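Local coordinates for protein COMB10 (Helicobacter pylori, PDB 2BHV) that is a VirB10-family core subunit of the Com type IV secretion system, in which its periplasmic domain probably serves as a scaffold of the secretion complex, at residues S58-K63 / G90-N95; D104-R109 / E137-N142. All coordinates share one frame; numbering follows the deposited sequence.

In the fold
The chain enters contact 1 along 58-63, which leads into strand 62-68, passes through the small hairpin of strands 72-73 and 80-82, and returns as strand 87-94 to pair with 62-68. Contact 1 has therefore closed before contact 2 opens: the two lie in series, neither nested nor crossed. A loop then leads to strand 103-111, which lies against the other edge of 87-94, with Tyr91 O 2.9 Å from Val106 N. After strand 117-119 and a span that is not modelled, helix 132-146 folds back onto the sheet and closes contact 2. Three neighbouring antiparallel strands of the sheet and one covering helix are thus joined; the centres of contacts 1 and 2 lie about 12 Å apart.

Contact 1. Residues S58-K63 / G90-N95; sequences SQIAGK and GYYSNN
Residues Gly62-Lys63 run antiparallel to Tyr91-Tyr92, with Lys63 and Tyr91 forming a non-hydrogen-bonded pair, in the antiparallel part of the large ComB10 sheet. Tyr92 N gives a nearly straight bond to Gly62 O at 2.8 Å (174° at the hydrogen), whereas the return bond from Gly62 N to Tyr92 O is weak and bent. Tyr92 carries much of the remaining contact. Its chi1 of 69° places CG between the backbone N and carbonyl carbon and swings the ring under the opposing strand. Gly62 N sits over the centre of one ring face, 3.5 Å above the plane, and Gly62 CA makes a CH-pi contact with the same ring, 4.1 Å from the centroid; Lys63 O lies at the ring edge, in plane. Elsewhere Tyr92 packs on Ile56, Ser57 and Leu103. Lys63 and Tyr91 extend side by side in the same direction, Lys63 CD meeting Tyr91 CE1 at 3.8 Å before the lysine chain bends away at chi3. Ala61 CB abuts Ser93 CB, also at 3.8 Å, where Asn132 of helix 132-146 touches both residues. Farther along, Asn94 CB lies 3.4 Å from Ser58 O, while Ser58 OG bonds to Val214 N. One straight bond, the Lys63-Tyr91 pair and the Gly90-Val64 bonding beyond are consistent with this register, and the ring probably fills space beside the Gly62 backbone.

Contact 2. Residues D104-R109 / E137-N142; sequences DIVWSR and ELIERN
Asn142 ND2 bonds to Pro149 O and lies 4.2 Å from Val106 CG1, so this buried amide is held where the helix meets the strand. The contact is alpha/beta packing: helix 132-146 lies across one face of the large sheet, consistent with the helix that flanks the modified beta-barrel of VirB10-family domains. The local axes of 104-109 and 137-142 approach to 9.6 Å at 70°, and the interface is mostly apolar. Val106 is its centre. With CG1 anti to the backbone N (chi1 -175°), its two methyls divide the helix surface: CG1 meets Leu138 CD1 at 3.9 Å, and CG2 meets Ile139 CG1 at 4.1 Å. The helical bond from Asn142 N to Leu138 O, 2.8 Å long, accompanies the one-turn spacing of the two residues that flank CG1. Ile105 and Trp107 point to the other side of the sheet, where Trp107 NE1 bonds to Thr154 OG1 and Ile105 packs on Ile196 of the second subunit. Nearer the start of the strand, Ile139 reaches the Asp104 side chain at about a right angle, CD1 lying 3.8 Å from OD2.

Contact 1. Residues S58-K63 / G90-N95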
loop_
_atom_site.group_PDB
_atom_site.type_symbol
_atom_site.label_atom_id
_atom_site.label_comp_id
_atom_site.label_asym_id
_atom_site.label_seq_id
_atom_site.Cartn_x
_atom_site.Cartn_y
_atom_site.Cartn_z
ATOM N N SER A 58 -15.450 -6.122 7.798
ATOM C CA SER A 58 -14.307 -5.359 8.362
ATOM C C SER A 58 -14.644 -3.927 8.823
ATOM O O SER A 58 -13.818 -3.296 9.494
ATOM C CB SER A 58 -13.078 -5.356 7.430
ATOM O OG SER A 58 -13.188 -4.369 6.415
ATOM N N GLN A 59 -15.826 -3.410 8.466
ATOM C CA GLN A 59 -16.277 -2.164 9.083
ATOM C C GLN A 59 -16.904 -2.498 10.442
ATOM O O GLN A 59 -16.264 -2.344 11.484
ATOM C CB GLN A 59 -17.255 -1.356 8.194
ATOM C CG GLN A 59 -17.081 -1.466 6.649
ATOM C CD GLN A 59 -18.322 -2.105 5.944
ATOM O OE1 GLN A 59 -18.520 -3.336 5.967
ATOM N NE2 GLN A 59 -19.144 -1.266 5.321
ATOM N N ILE A 60 -18.155 -2.956 10.408
ATOM C CA ILE A 60 -18.870 -3.492 11.577
ATOM C C ILE A 60 -17.957 -4.370 12.461
ATOM O O ILE A 60 -17.291 -5.281 11.955
ATOM C CB ILE A 60 -20.101 -4.369 11.122
ATOM C CG1 ILE A 60 -21.124 -3.532 10.334
ATOM C CG2 ILE A 60 -20.726 -5.153 12.314
ATOM C CD1 ILE A 60 -21.969 -4.355 9.310
ATOM N N ALA A 61 -17.905 -4.056 13.760
ATOM C CA ALA A 61 -17.455 -5.000 14.777
ATOM C C ALA A 61 -18.724 -5.653 15.327
ATOM O O ALA A 61 -19.675 -4.955 15.635
ATOM C CB ALA A 61 -16.709 -4.281 15.868
ATOM N N GLY A 62 -18.764 -6.981 15.431
ATOM C CA GLY A 62 -20.000 -7.657 15.823
ATOM C C GLY A 62 -19.841 -9.058 16.367
ATOM O O GLY A 62 -18.831 -9.378 16.991
ATOM N N LYS A 63 -20.853 -9.892 16.115
ATOM C CA LYS A 63 -20.918 -11.277 16.605
ATOM C C LYS A 63 -20.743 -12.312 15.475
ATOM O O LYS A 63 -21.173 -12.098 14.340
ATOM C CB LYS A 63 -22.249 -11.504 17.337
ATOM C CG LYS A 63 -22.429 -12.891 17.952
ATOM C CD LYS A 63 -23.649 -12.971 18.891
ATOM C CE LYS A 63 -24.935 -13.374 18.149
ATOM N NZ LYS A 63 -25.993 -13.858 19.083
ATOM N N GLY A 90 -18.754 -16.274 19.110
ATOM C CA GLY A 90 -17.653 -15.336 19.284
ATOM C C GLY A 90 -18.027 -13.886 19.015
ATOM O O GLY A 90 -19.080 -13.599 18.448
ATOM N N TYR A 91 -17.151 -12.972 19.431
ATOM C CA TYR A 91 -17.321 -11.557 19.176
ATOM C C TYR A 91 -16.055 -11.060 18.545
ATOM O O TYR A 91 -14.975 -11.427 18.963
ATOM C CB TYR A 91 -17.620 -10.819 20.474
ATOM C CG TYR A 91 -18.868 -11.323 21.133
ATOM C CD1 TYR A 91 -20.120 -10.841 20.760
ATOM C CD2 TYR A 91 -18.811 -12.309 22.111
ATOM C CE1 TYR A 91 -21.292 -11.324 21.355
ATOM C CE2 TYR A 91 -19.973 -12.799 22.713
ATOM C CZ TYR A 91 -21.202 -12.305 22.328
ATOM O OH TYR A 91 -22.326 -12.797 22.928
ATOM N N TYR A 92 -16.195 -10.244 17.515
ATOM C CA TYR A 92 -15.060 -9.832 16.717
ATOM C C TYR A 92 -15.015 -8.324 16.545
ATOM O O TYR A 92 -16.060 -7.660 16.537
ATOM C CB TYR A 92 -15.096 -10.504 15.342
ATOM C CG TYR A 92 -16.216 -10.024 14.413
ATOM C CD1 TYR A 92 -16.041 -8.904 13.586
ATOM C CD2 TYR A 92 -17.437 -10.701 14.347
ATOM C CE1 TYR A 92 -17.035 -8.475 12.737
ATOM C CE2 TYR A 92 -18.449 -10.271 13.497
ATOM C CZ TYR A 92 -18.238 -9.157 12.691
ATOM O OH TYR A 92 -19.239 -8.714 11.841
ATOM N N SER A 93 -13.799 -7.791 16.397
ATOM C CA SER A 93 -13.601 -6.402 16.005
ATOM C C SER A 93 -12.430 -6.274 15.038
ATOM O O SER A 93 -11.496 -7.081 15.061
ATOM C CB SER A 93 -13.364 -5.513 17.225
ATOM O OG SER A 93 -12.072 -5.734 17.777
ATOM N N ASN A 94 -12.498 -5.257 14.185
ATOM C CA ASN A 94 -11.392 -4.907 13.327
ATOM C C ASN A 94 -10.690 -3.701 13.923
ATOM O O ASN A 94 -11.317 -2.697 14.224
ATOM C CB ASN A 94 -11.882 -4.662 11.900
ATOM C CG ASN A 94 -12.222 -5.968 11.180
ATOM O OD1 ASN A 94 -13.412 -6.335 11.016
ATOM N ND2 ASN A 94 -11.170 -6.699 10.769
ATOM N N ASN A 95 -9.398 -3.866 14.209
ATOM C CA ASN A 95 -8.561 -2.816 14.797
ATOM C C ASN A 95 -7.642 -2.240 13.713
ATOM O O ASN A 95 -6.425 -2.477 13.701
ATOM C CB ASN A 95 -7.759 -3.374 16.001
ATOM C CG ASN A 95 -6.701 -2.367 16.575
ATOM O OD1 ASN A 95 -5.882 -2.733 17.447
ATOM N ND2 ASN A 95 -6.721 -1.116 16.084
#

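Contact 2. Residues D104-R109 / E137-N142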
loop_
_atom_site.group_PDB
_atom_site.type_symbol
_atom_site.label_atom_id
_atom_site.label_comp_id
_atom_site.label_asym_id
_atom_site.label_seq_id
_atom_site.Cartn_x
_atom_site.Cartn_y
_atom_site.Cartn_z
ATOM N N ASP A 104 -9.717 -9.387 15.572
ATOM C CA ASP A 104 -9.659 -10.175 16.786
ATOM C C ASP A 104 -10.973 -10.873 17.006
ATOM O O ASP A 104 -12.016 -10.243 16.951
ATOM C CB ASP A 104 -9.312 -9.300 17.983
ATOM C CG ASP A 104 -8.003 -8.562 17.801
ATOM O OD1 ASP A 104 -7.083 -9.107 17.155
ATOM O OD2 ASP A 104 -7.883 -7.421 18.297
ATOM N N ILE A 105 -10.928 -12.181 17.242
ATOM C CA ILE A 105 -12.123 -12.928 17.577
ATOM C C ILE A 105 -11.944 -13.535 18.965
ATOM O O ILE A 105 -11.017 -14.297 19.199
ATOM C CB ILE A 105 -12.410 -14.033 16.546
ATOM C CG1 ILE A 105 -12.445 -13.464 15.129
ATOM C CG2 ILE A 105 -13.715 -14.726 16.871
ATOM C CD1 ILE A 105 -12.292 -14.493 14.069
ATOM N N VAL A 106 -12.820 -13.167 19.889
ATOM C CA VAL A 106 -12.874 -13.821 21.186
ATOM C C VAL A 106 -13.990 -14.845 21.176
ATOM O O VAL A 106 -15.156 -14.492 21.153
ATOM C CB VAL A 106 -13.131 -12.818 22.320
ATOM C CG1 VAL A 106 -13.064 -13.507 23.682
ATOM C CG2 VAL A 106 -12.145 -11.699 22.258
ATOM N N TRP A 107 -13.632 -16.117 21.174
ATOM C CA TRP A 107 -14.630 -17.154 21.277
ATOM C C TRP A 107 -15.071 -17.267 22.734
ATOM O O TRP A 107 -14.277 -17.624 23.605
ATOM C CB TRP A 107 -14.094 -18.481 20.731
ATOM C CG TRP A 107 -13.736 -18.409 19.262
ATOM C CD1 TRP A 107 -12.483 -18.434 18.728
ATOM C CD2 TRP A 107 -14.643 -18.292 18.147
ATOM N NE1 TRP A 107 -12.543 -18.340 17.354
ATOM C CE2 TRP A 107 -13.853 -18.255 16.968
ATOM C CE3 TRP A 107 -16.045 -18.215 18.030
ATOM C CZ2 TRP A 107 -14.412 -18.150 15.689
ATOM C CZ3 TRP A 107 -16.600 -18.108 16.754
ATOM C CH2 TRP A 107 -15.781 -18.076 15.602
ATOM N N SER A 108 -16.334 -16.945 23.000
ATOM C CA SER A 108 -16.795 -16.796 24.374
ATOM C C SER A 108 -17.523 -18.018 24.910
ATOM O O SER A 108 -17.304 -18.402 26.050
ATOM C CB SER A 108 -17.652 -15.540 24.550
ATOM O OG SER A 108 -18.937 -15.728 24.013
ATOM N N ARG A 109 -18.400 -18.625 24.111
ATOM C CA ARG A 109 -19.028 -19.874 24.546
ATOM C C ARG A 109 -19.365 -20.863 23.447
ATOM O O ARG A 109 -19.539 -20.486 22.290
ATOM C CB ARG A 109 -20.225 -19.633 25.474
ATOM C CG ARG A 109 -21.493 -19.104 24.834
ATOM C CD ARG A 109 -22.521 -18.737 25.940
ATOM N NE ARG A 109 -23.784 -18.221 25.404
ATOM C CZ ARG A 109 -23.948 -17.009 24.849
ATOM N NH1 ARG A 109 -22.910 -16.155 24.743
ATOM N NH2 ARG A 109 -25.155 -16.643 24.389
ATOM N N GLU A 137 -12.430 -5.143 26.151
ATOM C CA GLU A 137 -12.427 -5.497 27.574
ATOM C C GLU A 137 -12.293 -6.994 27.777
ATOM O O GLU A 137 -11.737 -7.432 28.776
ATOM C CB GLU A 137 -13.672 -4.955 28.301
ATOM C CG GLU A 137 -13.513 -4.828 29.833
ATOM C CD GLU A 137 -12.386 -3.839 30.270
ATOM O OE1 GLU A 137 -12.626 -2.601 30.289
ATOM O OE2 GLU A 137 -11.267 -4.308 30.615
ATOM N N LEU A 138 -12.797 -7.782 26.835
ATOM C CA LEU A 138 -12.676 -9.224 26.947
ATOM C C LEU A 138 -11.208 -9.594 26.817
ATOM O O LEU A 138 -10.691 -10.406 27.591
ATOM C CB LEU A 138 -13.528 -9.933 25.896
ATOM C CG LEU A 138 -15.062 -9.817 25.903
ATOM C CD1 LEU A 138 -15.617 -10.976 25.128
ATOM C CD2 LEU A 138 -15.680 -9.790 27.285
ATOM N N ILE A 139 -10.547 -8.951 25.853
ATOM C CA ILE A 139 -9.119 -9.104 25.614
ATOM C C ILE A 139 -8.307 -8.647 26.814
ATOM O O ILE A 139 -7.347 -9.312 27.210
ATOM C CB ILE A 139 -8.685 -8.334 24.358
ATOM C CG1 ILE A 139 -9.099 -9.108 23.100
ATOM C CG2 ILE A 139 -7.187 -8.109 24.345
ATOM C CD1 ILE A 139 -8.994 -8.310 21.800
ATOM N N GLU A 140 -8.700 -7.517 27.390
ATOM C CA GLU A 140 -8.065 -7.004 28.602
ATOM C C GLU A 140 -8.285 -7.905 29.829
ATOM O O GLU A 140 -7.361 -8.126 30.610
ATOM C CB GLU A 140 -8.545 -5.585 28.891
ATOM C CG GLU A 140 -8.043 -5.031 30.208
ATOM C CD GLU A 140 -8.116 -3.533 30.259
ATOM O OE1 GLU A 140 -8.754 -2.939 29.368
ATOM O OE2 GLU A 140 -7.532 -2.945 31.191
ATOM N N ARG A 141 -9.509 -8.406 29.995
ATOM C CA ARG A 141 -9.812 -9.362 31.061
ATOM C C ARG A 141 -8.919 -10.581 30.890
ATOM O O ARG A 141 -8.212 -10.976 31.819
ATOM C CB ARG A 141 -11.303 -9.774 31.064
ATOM C CG ARG A 141 -12.245 -8.831 31.857
ATOM C CD ARG A 141 -13.370 -9.593 32.613
ATOM N NE ARG A 141 -14.587 -9.844 31.818
ATOM C CZ ARG A 141 -14.959 -11.034 31.317
ATOM N NH1 ARG A 141 -14.208 -12.124 31.501
ATOM N NH2 ARG A 141 -16.096 -11.142 30.625
ATOM N N ASN A 142 -8.946 -11.151 29.686
ATOM C CA ASN A 142 -8.152 -12.323 29.353
ATOM C C ASN A 142 -6.696 -12.148 29.727
ATOM O O ASN A 142 -6.081 -13.064 30.275
ATOM C CB ASN A 142 -8.252 -12.628 27.861
ATOM C CG ASN A 142 -9.431 -13.513 27.518
ATOM O OD1 ASN A 142 -10.050 -14.129 28.394
ATOM N ND2 ASN A 142 -9.746 -13.590 26.228
#